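Local coordinates for protein enoyl-CoA hydratase/isomerase (PDB 3LAO) that probably hydrates the double bond of an enoyl-CoA thioester, possibly on a steroid side chain, as a trimeric member of the crotonase family, at residues M48-C59 against R103-A111. Sequence-based numbering, arbitrary orientation.
Sequences MGEYERSEESRC and RRSKPLVVA
K106 sends its ammonium group to the end of helix 38-53, where NZ donates to Y51 O of the last helical turn and to S57 O of the turn after it, each at 2.9 Å. A long, flexible lysine suits this place: bent at chi3 (-96°), it brings a charge that the helix's C-terminal end probably favours. Y51 O is gripped twice, S54 N and NZ reaching it from opposite faces of its plane. Tyrosine serves K106 and P107 together: K106 CE passes over one ring face near the rim, NZ makes an off-centre cation-pi contact 4.5 Å from the centroid, and the hydroxyl gives P107 O a weak hydrogen bond. E52's two acceptors match one serine: OE1 takes S105 N at 2.9 Å, nearly straight (163°), while OE2 uses its syn lone pair for S105 OG at 2.8 Å. R104 NH1 donates to K106 O, steadying the backbone beside the lysine, and salt-bridges D128. Further out, small C59 puts SG 3.9 Å from P107 CB and 3.8 Å from V109 CG2 in a buried seam. The contact thus ties the exit of helix 38-53 to the entrance of strand 108-112, parallel neighbour of strand 59-64 in the crotonase-fold sheet, with helices 196-209 and 212-222 packing against P107.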
loop_
_atom_site.group_PDB
_atom_site.type_symbol
_atom_site.label_atom_id
_atom_site.label_comp_id
_atom_site.label_asym_id
_atom_site.label_seq_id
_atom_site.Cartn_x
_atom_site.Cartn_y
_atom_site.Cartn_z
HETATM N N MSE B 48 0.604 -26.911 -8.212
HETATM C CA MSE B 48 -0.136 -25.692 -8.550
HETATM C C MSE B 48 -0.669 -25.715 -9.984
HETATM O O MSE B 48 -1.814 -25.369 -10.216
HETATM C CB MSE B 48 0.689 -24.435 -8.320
HETATM C CG MSE B 48 -0.152 -23.348 -7.689
HETATM SE SE MSE B 48 -0.457 -23.712 -5.796
HETATM C CE MSE B 48 1.225 -23.017 -5.066
ATOM N N GLY B 49 0.165 -26.130 -10.932
ATOM C CA GLY B 49 -0.268 -26.258 -12.315
ATOM C C GLY B 49 -1.507 -27.142 -12.409
ATOM O O GLY B 49 -2.457 -26.853 -13.128
ATOM N N GLU B 50 -1.516 -28.220 -11.653
ATOM C CA GLU B 50 -2.638 -29.125 -11.716
ATOM C C GLU B 50 -3.928 -28.522 -11.087
ATOM O O GLU B 50 -5.043 -28.749 -11.592
ATOM C CB GLU B 50 -2.254 -30.493 -11.122
ATOM C CG GLU B 50 -3.410 -31.218 -10.395
ATOM C CD GLU B 50 -2.990 -32.553 -9.696
ATOM O OE1 GLU B 50 -1.811 -32.667 -9.215
ATOM O OE2 GLU B 50 -3.865 -33.475 -9.636
ATOM N N TYR B 51 -3.774 -27.774 -9.995
ATOM C CA TYR B 51 -4.865 -26.967 -9.441
ATOM C C TYR B 51 -5.416 -26.010 -10.513
ATOM O O TYR B 51 -6.611 -25.958 -10.739
ATOM C CB TYR B 51 -4.391 -26.161 -8.222
ATOM C CG TYR B 51 -5.348 -25.040 -7.744
ATOM C CD1 TYR B 51 -6.646 -25.328 -7.377
ATOM C CD2 TYR B 51 -4.900 -23.717 -7.604
ATOM C CE1 TYR B 51 -7.519 -24.325 -6.942
ATOM C CE2 TYR B 51 -5.742 -22.715 -7.162
ATOM C CZ TYR B 51 -7.059 -23.029 -6.832
ATOM O OH TYR B 51 -7.905 -22.059 -6.387
ATOM N N GLU B 52 -4.542 -25.257 -11.173
ATOM C CA GLU B 52 -4.978 -24.376 -12.254
ATOM C C GLU B 52 -5.837 -25.084 -13.310
ATOM O O GLU B 52 -6.789 -24.511 -13.851
ATOM C CB GLU B 52 -3.785 -23.734 -12.949
ATOM C CG GLU B 52 -3.077 -22.671 -12.120
ATOM C CD GLU B 52 -3.894 -21.399 -12.019
ATOM O OE1 GLU B 52 -4.075 -20.910 -10.873
ATOM O OE2 GLU B 52 -4.362 -20.913 -13.090
ATOM N N ARG B 53 -5.498 -26.320 -13.632
ATOM C CA ARG B 53 -6.201 -27.007 -14.719
ATOM C C ARG B 53 -7.370 -27.842 -14.230
ATOM O O ARG B 53 -8.067 -28.424 -15.035
ATOM C CB ARG B 53 -5.235 -27.881 -15.525
ATOM C CG ARG B 53 -4.439 -27.096 -16.544
ATOM C CD ARG B 53 -3.381 -27.966 -17.174
ATOM N NE ARG B 53 -2.071 -27.689 -16.602
ATOM C CZ ARG B 53 -1.441 -28.484 -15.760
ATOM N NH1 ARG B 53 -0.250 -28.131 -15.324
ATOM N NH2 ARG B 53 -2.000 -29.628 -15.377
ATOM N N SER B 54 -7.543 -27.910 -12.911
ATOM C CA SER B 54 -8.623 -28.646 -12.251
ATOM C C SER B 54 -9.923 -27.819 -12.242
ATOM O O SER B 54 -10.188 -27.017 -11.345
ATOM C CB SER B 54 -8.219 -28.945 -10.830
ATOM O OG SER B 54 -9.146 -29.778 -10.181
ATOM N N GLU B 55 -10.721 -28.053 -13.272
ATOM C CA GLU B 55 -12.029 -27.466 -13.466
ATOM C C GLU B 55 -12.862 -27.223 -12.224
ATOM O O GLU B 55 -13.541 -26.214 -12.147
ATOM C CB GLU B 55 -12.819 -28.386 -14.395
ATOM C CG GLU B 55 -12.208 -28.527 -15.778
ATOM C CD GLU B 55 -12.219 -27.212 -16.550
ATOM O OE1 GLU B 55 -11.683 -26.198 -16.036
ATOM O OE2 GLU B 55 -12.766 -27.195 -17.674
ATOM N N GLU B 56 -12.844 -28.168 -11.289
ATOM C CA GLU B 56 -13.732 -28.154 -10.134
ATOM C C GLU B 56 -13.033 -27.754 -8.846
ATOM O O GLU B 56 -13.622 -27.798 -7.766
ATOM C CB GLU B 56 -14.381 -29.526 -9.928
ATOM C CG GLU B 56 -14.012 -30.578 -10.974
ATOM C CD GLU B 56 -12.723 -31.336 -10.653
ATOM O OE1 GLU B 56 -11.935 -31.594 -11.597
ATOM O OE2 GLU B 56 -12.507 -31.685 -9.468
ATOM N N SER B 57 -11.768 -27.395 -8.921
ATOM C CA SER B 57 -11.148 -26.880 -7.725
ATOM C C SER B 57 -11.426 -25.389 -7.757
ATOM O O SER B 57 -11.248 -24.739 -8.780
ATOM C CB SER B 57 -9.656 -27.172 -7.738
ATOM O OG SER B 57 -9.418 -28.578 -7.803
ATOM N N ARG B 58 -11.916 -24.862 -6.653
ATOM C CA ARG B 58 -12.266 -23.470 -6.586
ATOM C C ARG B 58 -11.338 -22.730 -5.688
ATOM O O ARG B 58 -11.273 -21.511 -5.742
ATOM C CB ARG B 58 -13.683 -23.290 -6.075
ATOM C CG ARG B 58 -14.698 -23.653 -7.111
ATOM C CD ARG B 58 -16.087 -23.640 -6.485
ATOM N NE ARG B 58 -17.120 -24.167 -7.371
ATOM C CZ ARG B 58 -18.362 -23.688 -7.410
ATOM N NH1 ARG B 58 -18.705 -22.662 -6.628
ATOM N NH2 ARG B 58 -19.261 -24.218 -8.234
ATOM N N CYS B 59 -10.608 -23.465 -4.867
ATOM C CA CYS B 59 -9.621 -22.851 -4.013
ATOM C C CYS B 59 -8.554 -23.898 -3.621
ATOM O O CYS B 59 -8.828 -25.093 -3.439
ATOM C CB CYS B 59 -10.320 -22.301 -2.785
ATOM S SG CYS B 59 -9.317 -21.204 -1.733
ATOM N N ARG B 103 1.221 -16.792 -14.038
ATOM C CA ARG B 103 0.765 -16.524 -12.698
ATOM C C ARG B 103 -0.493 -17.368 -12.477
ATOM O O ARG B 103 -1.234 -17.675 -13.441
ATOM C CB ARG B 103 0.482 -15.022 -12.598
ATOM C CG ARG B 103 -0.452 -14.581 -11.487
ATOM C CD ARG B 103 -1.374 -13.450 -11.976
ATOM N NE ARG B 103 -0.678 -12.217 -12.350
ATOM C CZ ARG B 103 -1.181 -11.264 -13.144
ATOM N NH1 ARG B 103 -2.395 -11.402 -13.688
ATOM N NH2 ARG B 103 -0.460 -10.172 -13.399
ATOM N N ARG B 104 -0.729 -17.768 -11.230
ATOM C CA ARG B 104 -1.993 -18.415 -10.912
ATOM C C ARG B 104 -3.145 -17.485 -11.270
ATOM O O ARG B 104 -2.976 -16.284 -11.494
ATOM C CB ARG B 104 -2.082 -18.802 -9.432
ATOM C CG ARG B 104 -2.137 -17.625 -8.463
ATOM C CD ARG B 104 -2.101 -18.104 -6.981
ATOM N NE ARG B 104 -1.896 -16.948 -6.118
ATOM C CZ ARG B 104 -2.886 -16.254 -5.548
ATOM N NH1 ARG B 104 -4.148 -16.636 -5.735
ATOM N NH2 ARG B 104 -2.622 -15.191 -4.776
ATOM N N SER B 105 -4.336 -18.041 -11.326
ATOM C CA SER B 105 -5.481 -17.221 -11.628
ATOM C C SER B 105 -6.667 -17.627 -10.769
ATOM O O SER B 105 -7.756 -17.158 -10.989
ATOM C CB SER B 105 -5.804 -17.374 -13.113
ATOM O OG SER B 105 -6.096 -18.716 -13.400
ATOM N N LYS B 106 -6.447 -18.541 -9.830
ATOM C CA LYS B 106 -7.442 -18.970 -8.860
ATOM C C LYS B 106 -6.882 -18.770 -7.450
ATOM O O LYS B 106 -5.702 -18.510 -7.288
ATOM C CB LYS B 106 -7.799 -20.429 -9.078
ATOM C CG LYS B 106 -8.453 -20.680 -10.398
ATOM C CD LYS B 106 -9.165 -22.038 -10.376
ATOM C CE LYS B 106 -8.329 -23.150 -10.967
ATOM N NZ LYS B 106 -9.040 -24.441 -10.694
ATOM N N PRO B 107 -7.748 -18.841 -6.433
ATOM C CA PRO B 107 -7.361 -18.398 -5.087
ATOM C C PRO B 107 -6.459 -19.349 -4.358
ATOM O O PRO B 107 -6.564 -20.527 -4.544
ATOM C CB PRO B 107 -8.711 -18.306 -4.339
ATOM C CG PRO B 107 -9.696 -18.080 -5.421
ATOM C CD PRO B 107 -9.212 -18.899 -6.589
ATOM N N LEU B 108 -5.593 -18.834 -3.504
ATOM C CA LEU B 108 -4.764 -19.700 -2.688
ATOM C C LEU B 108 -4.816 -19.244 -1.244
ATOM O O LEU B 108 -4.707 -18.064 -0.949
ATOM C CB LEU B 108 -3.332 -19.675 -3.205
ATOM C CG LEU B 108 -2.267 -20.363 -2.352
ATOM C CD1 LEU B 108 -2.468 -21.817 -2.420
ATOM C CD2 LEU B 108 -0.977 -20.010 -2.996
ATOM N N VAL B 109 -5.018 -20.189 -0.347
ATOM C CA VAL B 109 -5.061 -19.915 1.063
ATOM C C VAL B 109 -3.894 -20.703 1.635
ATOM O O VAL B 109 -3.624 -21.818 1.192
ATOM C CB VAL B 109 -6.357 -20.448 1.688
ATOM C CG1 VAL B 109 -6.225 -20.517 3.224
ATOM C CG2 VAL B 109 -7.534 -19.602 1.269
ATOM N N VAL B 110 -3.191 -20.130 2.602
ATOM C CA VAL B 110 -2.072 -20.832 3.154
ATOM C C VAL B 110 -2.114 -20.889 4.679
ATOM O O VAL B 110 -2.430 -19.885 5.355
ATOM C CB VAL B 110 -0.730 -20.231 2.665
ATOM C CG1 VAL B 110 -0.516 -18.775 3.244
ATOM C CG2 VAL B 110 0.383 -21.154 3.084
ATOM N N ALA B 111 -1.784 -22.063 5.213
ATOM C CA ALA B 111 -1.641 -22.276 6.666
ATOM C C ALA B 111 -0.178 -22.529 7.057
ATOM O O ALA B 111 0.456 -23.417 6.497
ATOM C CB ALA B 111 -2.515 -23.468 7.104
#